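Local atomic coordinates of Dbv8 protein (Nonomuraea, PDB entry 4MFZ), a protein that probably transfers long aliphatic acyl groups from acyl-CoA, such as decanoyl-CoA, to an amine of glycopeptide antibiotics, as an N-acyltransferase of the GNAT family. Residues 94-106 and 130-142. Residues are numbered along the deposited sequence; the frame is centred on the assembly and turned at random.
Sequences LLERAHHELVRHM and FHVYVFLATLPAL. With NA (sodium ion), chain C.
Thr138 OG1 is gripped twice, and it shows how a single hydroxyl can join two helices through an otherwise apolar seam. Thr138 OG1 accepts a nearly straight hydrogen bond of 2.8 Å from His99 ND1, in the plane of the imidazole. Thr138 OG1 also donates its own proton at 2.7 Å to Val134 O, one turn back in its helix. With both neighbours engaged, the hydroxyl can hardly rotate, a geometry consistent with a proton on His99 ND1. The ring reaches Thr138 because CG of His99 stands anti to the backbone N (chi1 162°), which carries the imidazole across to the hydroxyl.

On the N-terminal side of this bond, Leu94, Leu95 and Ala98 make the seam hydrophobic. Leu95 enters as a knob among Phe130, Tyr133, Val134 and Ala137, Leu95 CD1 lying 3.5 Å from Val134 N. Phe130 is used on two sides: Leu94 CD2 makes a CH-pi contact over one face, 3.9 Å from the ring centroid, while Ala98 CB meets the ring edge. Beside the hydrogen bond, Leu102 crosses Val134 at about a right angle, and Leu102 CD1 presses on Val134 CG1 at a tight 3.4 Å.

At the other end, Ala141 CB receives Val103 CG1 at 3.6 Å and also touches Met106 CE. The methionine chain, bent at chi2 and chi3, folds its methyl back against Thr138 CG2 and the backbone N of Leu142. Next to it, His105 NE2 binds a sodium ion at 2.2 Å, whose other ligands are four waters.

Helix 37-46 packs on Leu94 and helix 182-192 on Leu102. The axes of 94-104 and 130-142 approach to 9.5 Å and cross at -49°, a buried helix pair with Leu95 as a single knob, within the helical N-acyltransferase N-terminal domain, the partner of the GNAT-like domain that holds decanoyl-CoA.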
# COMPACT_ATOMS: atom_id res chain seq x y z
N LEU A 94 -15.68 15.37 -0.10
CA LEU A 94 -14.85 14.32 -0.67
C LEU A 94 -14.56 13.13 0.28
O LEU A 94 -14.64 11.96 -0.12
CB LEU A 94 -13.54 14.93 -1.18
CG LEU A 94 -12.75 14.12 -2.19
CD1 LEU A 94 -13.39 14.19 -3.58
CD2 LEU A 94 -11.31 14.60 -2.22
N LEU A 95 -14.18 13.44 1.52
CA LEU A 95 -13.83 12.44 2.54
C LEU A 95 -15.03 11.54 2.85
O LEU A 95 -14.93 10.30 2.91
CB LEU A 95 -13.44 13.17 3.83
CG LEU A 95 -13.24 12.35 5.10
CD1 LEU A 95 -12.16 11.29 4.92
CD2 LEU A 95 -12.88 13.29 6.26
N GLU A 96 -16.16 12.19 3.05
CA GLU A 96 -17.43 11.54 3.32
C GLU A 96 -17.77 10.49 2.26
O GLU A 96 -18.11 9.34 2.59
CB GLU A 96 -18.51 12.62 3.25
CG GLU A 96 -19.39 12.63 4.45
CD GLU A 96 -20.26 13.87 4.54
OE1 GLU A 96 -20.51 14.54 3.51
OE2 GLU A 96 -20.66 14.16 5.68
N ARG A 97 -17.73 10.93 1.01
CA ARG A 97 -18.11 10.09 -0.13
C ARG A 97 -17.05 9.05 -0.48
O ARG A 97 -17.39 7.91 -0.83
CB ARG A 97 -18.52 10.98 -1.33
CG ARG A 97 -19.82 11.73 -1.04
CD ARG A 97 -20.06 12.97 -1.89
NE ARG A 97 -21.32 13.64 -1.52
CZ ARG A 97 -21.51 14.28 -0.36
NH1 ARG A 97 -20.52 14.39 0.56
NH2 ARG A 97 -22.69 14.86 -0.13
N ALA A 98 -15.77 9.41 -0.39
CA ALA A 98 -14.67 8.44 -0.50
C ALA A 98 -14.79 7.32 0.54
O ALA A 98 -14.65 6.17 0.20
CB ALA A 98 -13.31 9.12 -0.38
N HIS A 99 -15.03 7.68 1.79
CA HIS A 99 -15.25 6.70 2.85
C HIS A 99 -16.44 5.79 2.54
O HIS A 99 -16.38 4.57 2.74
CB HIS A 99 -15.47 7.42 4.18
CG HIS A 99 -16.11 6.57 5.23
ND1 HIS A 99 -15.47 5.52 5.82
CD2 HIS A 99 -17.39 6.62 5.78
CE1 HIS A 99 -16.31 4.95 6.70
NE2 HIS A 99 -17.48 5.60 6.66
N HIS A 100 -17.50 6.39 2.01
CA HIS A 100 -18.70 5.66 1.67
C HIS A 100 -18.39 4.61 0.64
O HIS A 100 -18.87 3.50 0.77
CB HIS A 100 -19.81 6.60 1.19
CG HIS A 100 -21.17 5.94 1.08
ND1 HIS A 100 -22.29 6.61 0.71
CD2 HIS A 100 -21.56 4.62 1.35
CE1 HIS A 100 -23.34 5.75 0.72
NE2 HIS A 100 -22.89 4.54 1.11
N GLU A 101 -17.59 4.97 -0.38
CA GLU A 101 -17.18 4.08 -1.47
C GLU A 101 -16.48 2.84 -0.89
O GLU A 101 -16.72 1.73 -1.37
CB GLU A 101 -16.27 4.82 -2.47
CG GLU A 101 -15.71 3.99 -3.64
CD GLU A 101 -14.82 4.79 -4.64
OE1 GLU A 101 -13.96 5.65 -4.24
OE2 GLU A 101 -14.96 4.53 -5.85
N LEU A 102 -15.68 3.02 0.16
CA LEU A 102 -14.93 1.91 0.79
C LEU A 102 -15.79 0.99 1.65
O LEU A 102 -15.53 -0.21 1.66
CB LEU A 102 -13.73 2.43 1.64
CG LEU A 102 -12.78 3.36 0.91
CD1 LEU A 102 -11.57 3.67 1.79
CD2 LEU A 102 -12.32 2.76 -0.41
N VAL A 103 -16.78 1.51 2.37
CA VAL A 103 -17.64 0.62 3.16
C VAL A 103 -18.66 -0.13 2.30
O VAL A 103 -19.07 -1.22 2.66
CB VAL A 103 -18.32 1.31 4.37
CG1 VAL A 103 -17.31 2.12 5.17
CG2 VAL A 103 -19.50 2.16 3.95
N ARG A 104 -19.05 0.47 1.18
CA ARG A 104 -20.01 -0.10 0.23
C ARG A 104 -19.58 -1.44 -0.41
O ARG A 104 -20.44 -2.29 -0.68
CB ARG A 104 -20.29 0.95 -0.86
CG ARG A 104 -21.26 0.54 -1.94
CD ARG A 104 -22.67 0.87 -1.49
NE ARG A 104 -23.59 0.84 -2.63
CZ ARG A 104 -24.07 -0.27 -3.15
NH1 ARG A 104 -23.73 -1.45 -2.62
NH2 ARG A 104 -24.89 -0.21 -4.19
N HIS A 105 -18.29 -1.64 -0.71
CA HIS A 105 -17.79 -2.96 -1.13
C HIS A 105 -16.72 -3.50 -0.21
O HIS A 105 -15.77 -4.15 -0.65
CB HIS A 105 -17.32 -2.94 -2.58
CG HIS A 105 -18.37 -2.45 -3.55
ND1 HIS A 105 -19.56 -3.08 -3.70
CD2 HIS A 105 -18.41 -1.33 -4.36
CE1 HIS A 105 -20.31 -2.41 -4.58
NE2 HIS A 105 -19.61 -1.33 -4.99
N MET A 106 -16.88 -3.22 1.07
CA MET A 106 -16.00 -3.71 2.11
C MET A 106 -15.83 -5.22 2.00
O MET A 106 -16.79 -5.99 2.05
CB MET A 106 -16.54 -3.30 3.49
CG MET A 106 -15.75 -3.86 4.68
SD MET A 106 -14.09 -3.19 4.83
CE MET A 106 -14.45 -1.52 5.40
N PHE A 130 -4.97 13.46 2.79
CA PHE A 130 -6.37 13.01 2.55
C PHE A 130 -6.60 11.53 2.84
O PHE A 130 -7.57 11.18 3.47
CB PHE A 130 -6.78 13.31 1.09
CG PHE A 130 -8.17 12.83 0.73
CD1 PHE A 130 -9.30 13.47 1.24
CD2 PHE A 130 -8.35 11.73 -0.12
CE1 PHE A 130 -10.59 13.03 0.90
CE2 PHE A 130 -9.64 11.28 -0.46
CZ PHE A 130 -10.76 11.93 0.05
N HIS A 131 -5.71 10.67 2.36
CA HIS A 131 -5.88 9.22 2.51
C HIS A 131 -5.67 8.71 3.91
O HIS A 131 -6.21 7.65 4.26
CB HIS A 131 -5.01 8.48 1.50
CG HIS A 131 -5.45 8.72 0.08
ND1 HIS A 131 -6.56 8.12 -0.44
CD2 HIS A 131 -4.97 9.57 -0.90
CE1 HIS A 131 -6.74 8.55 -1.71
NE2 HIS A 131 -5.78 9.43 -1.99
N VAL A 132 -4.93 9.46 4.72
CA VAL A 132 -4.87 9.19 6.15
C VAL A 132 -6.24 9.39 6.74
O VAL A 132 -6.72 8.56 7.51
CB VAL A 132 -3.88 10.14 6.87
CG1 VAL A 132 -3.82 9.84 8.36
CG2 VAL A 132 -2.50 10.01 6.26
N TYR A 133 -6.89 10.50 6.38
CA TYR A 133 -8.24 10.77 6.91
C TYR A 133 -9.26 9.74 6.43
O TYR A 133 -10.05 9.27 7.23
CB TYR A 133 -8.68 12.21 6.62
CG TYR A 133 -7.69 13.21 7.17
CD1 TYR A 133 -7.41 13.23 8.52
CD2 TYR A 133 -7.00 14.08 6.33
CE1 TYR A 133 -6.48 14.12 9.05
CE2 TYR A 133 -6.09 14.98 6.85
CZ TYR A 133 -5.84 14.99 8.21
OH TYR A 133 -4.93 15.87 8.73
N VAL A 134 -9.20 9.35 5.16
CA VAL A 134 -10.08 8.27 4.66
C VAL A 134 -9.78 6.97 5.46
O VAL A 134 -10.69 6.26 5.88
CB VAL A 134 -9.87 8.01 3.15
CG1 VAL A 134 -10.76 6.88 2.68
CG2 VAL A 134 -10.19 9.26 2.34
N PHE A 135 -8.49 6.69 5.68
CA PHE A 135 -8.10 5.50 6.47
C PHE A 135 -8.71 5.52 7.87
O PHE A 135 -9.38 4.57 8.26
CB PHE A 135 -6.60 5.43 6.57
CG PHE A 135 -6.08 4.08 6.93
CD1 PHE A 135 -5.78 3.16 5.93
CD2 PHE A 135 -5.84 3.74 8.27
CE1 PHE A 135 -5.28 1.88 6.27
CE2 PHE A 135 -5.34 2.49 8.61
CZ PHE A 135 -5.06 1.56 7.60
N LEU A 136 -8.47 6.60 8.61
CA LEU A 136 -8.96 6.72 9.99
C LEU A 136 -10.50 6.66 10.06
O LEU A 136 -11.06 5.95 10.92
CB LEU A 136 -8.45 7.99 10.66
CG LEU A 136 -6.95 8.27 10.81
CD1 LEU A 136 -6.74 9.67 11.39
CD2 LEU A 136 -6.31 7.18 11.68
N ALA A 137 -11.17 7.38 9.15
CA ALA A 137 -12.65 7.36 9.05
C ALA A 137 -13.19 5.93 8.86
O ALA A 137 -14.26 5.60 9.33
CB ALA A 137 -13.10 8.25 7.90
N THR A 138 -12.44 5.08 8.17
CA THR A 138 -12.95 3.77 7.72
C THR A 138 -12.56 2.65 8.70
O THR A 138 -13.01 1.51 8.56
CB THR A 138 -12.48 3.49 6.28
OG1 THR A 138 -12.84 4.61 5.47
CG2 THR A 138 -13.15 2.24 5.65
N LEU A 139 -11.73 2.97 9.70
CA LEU A 139 -11.23 1.98 10.68
C LEU A 139 -12.35 1.22 11.42
O LEU A 139 -12.26 0.01 11.53
CB LEU A 139 -10.28 2.62 11.70
CG LEU A 139 -8.86 2.08 11.81
CD1 LEU A 139 -8.31 1.84 10.42
CD2 LEU A 139 -7.95 3.03 12.57
N PRO A 140 -13.39 1.92 11.93
CA PRO A 140 -14.45 1.16 12.57
C PRO A 140 -15.17 0.14 11.67
O PRO A 140 -15.42 -0.98 12.11
CB PRO A 140 -15.41 2.25 13.10
CG PRO A 140 -14.52 3.43 13.32
CD PRO A 140 -13.56 3.38 12.16
N ALA A 141 -15.49 0.52 10.42
CA ALA A 141 -16.03 -0.44 9.45
C ALA A 141 -15.05 -1.58 9.19
O ALA A 141 -15.41 -2.74 9.13
CB ALA A 141 -16.33 0.27 8.13
N LEU A 142 -13.78 -1.23 8.99
CA LEU A 142 -12.78 -2.25 8.69
C LEU A 142 -12.75 -3.28 9.82
O LEU A 142 -12.74 -4.50 9.59
CB LEU A 142 -11.39 -1.59 8.50
CG LEU A 142 -10.21 -2.51 8.21
CD1 LEU A 142 -9.70 -3.13 9.50
CD2 LEU A 142 -10.61 -3.60 7.24
NA NA C . -20.16 0.13 -6.56
O HOH W 1 -22.20 0.76 -8.00
O HOH W 2 -17.98 0.61 -6.87
O HOH W 3 -20.20 2.10 -5.56
O HOH W 4 -19.42 -0.75 -8.51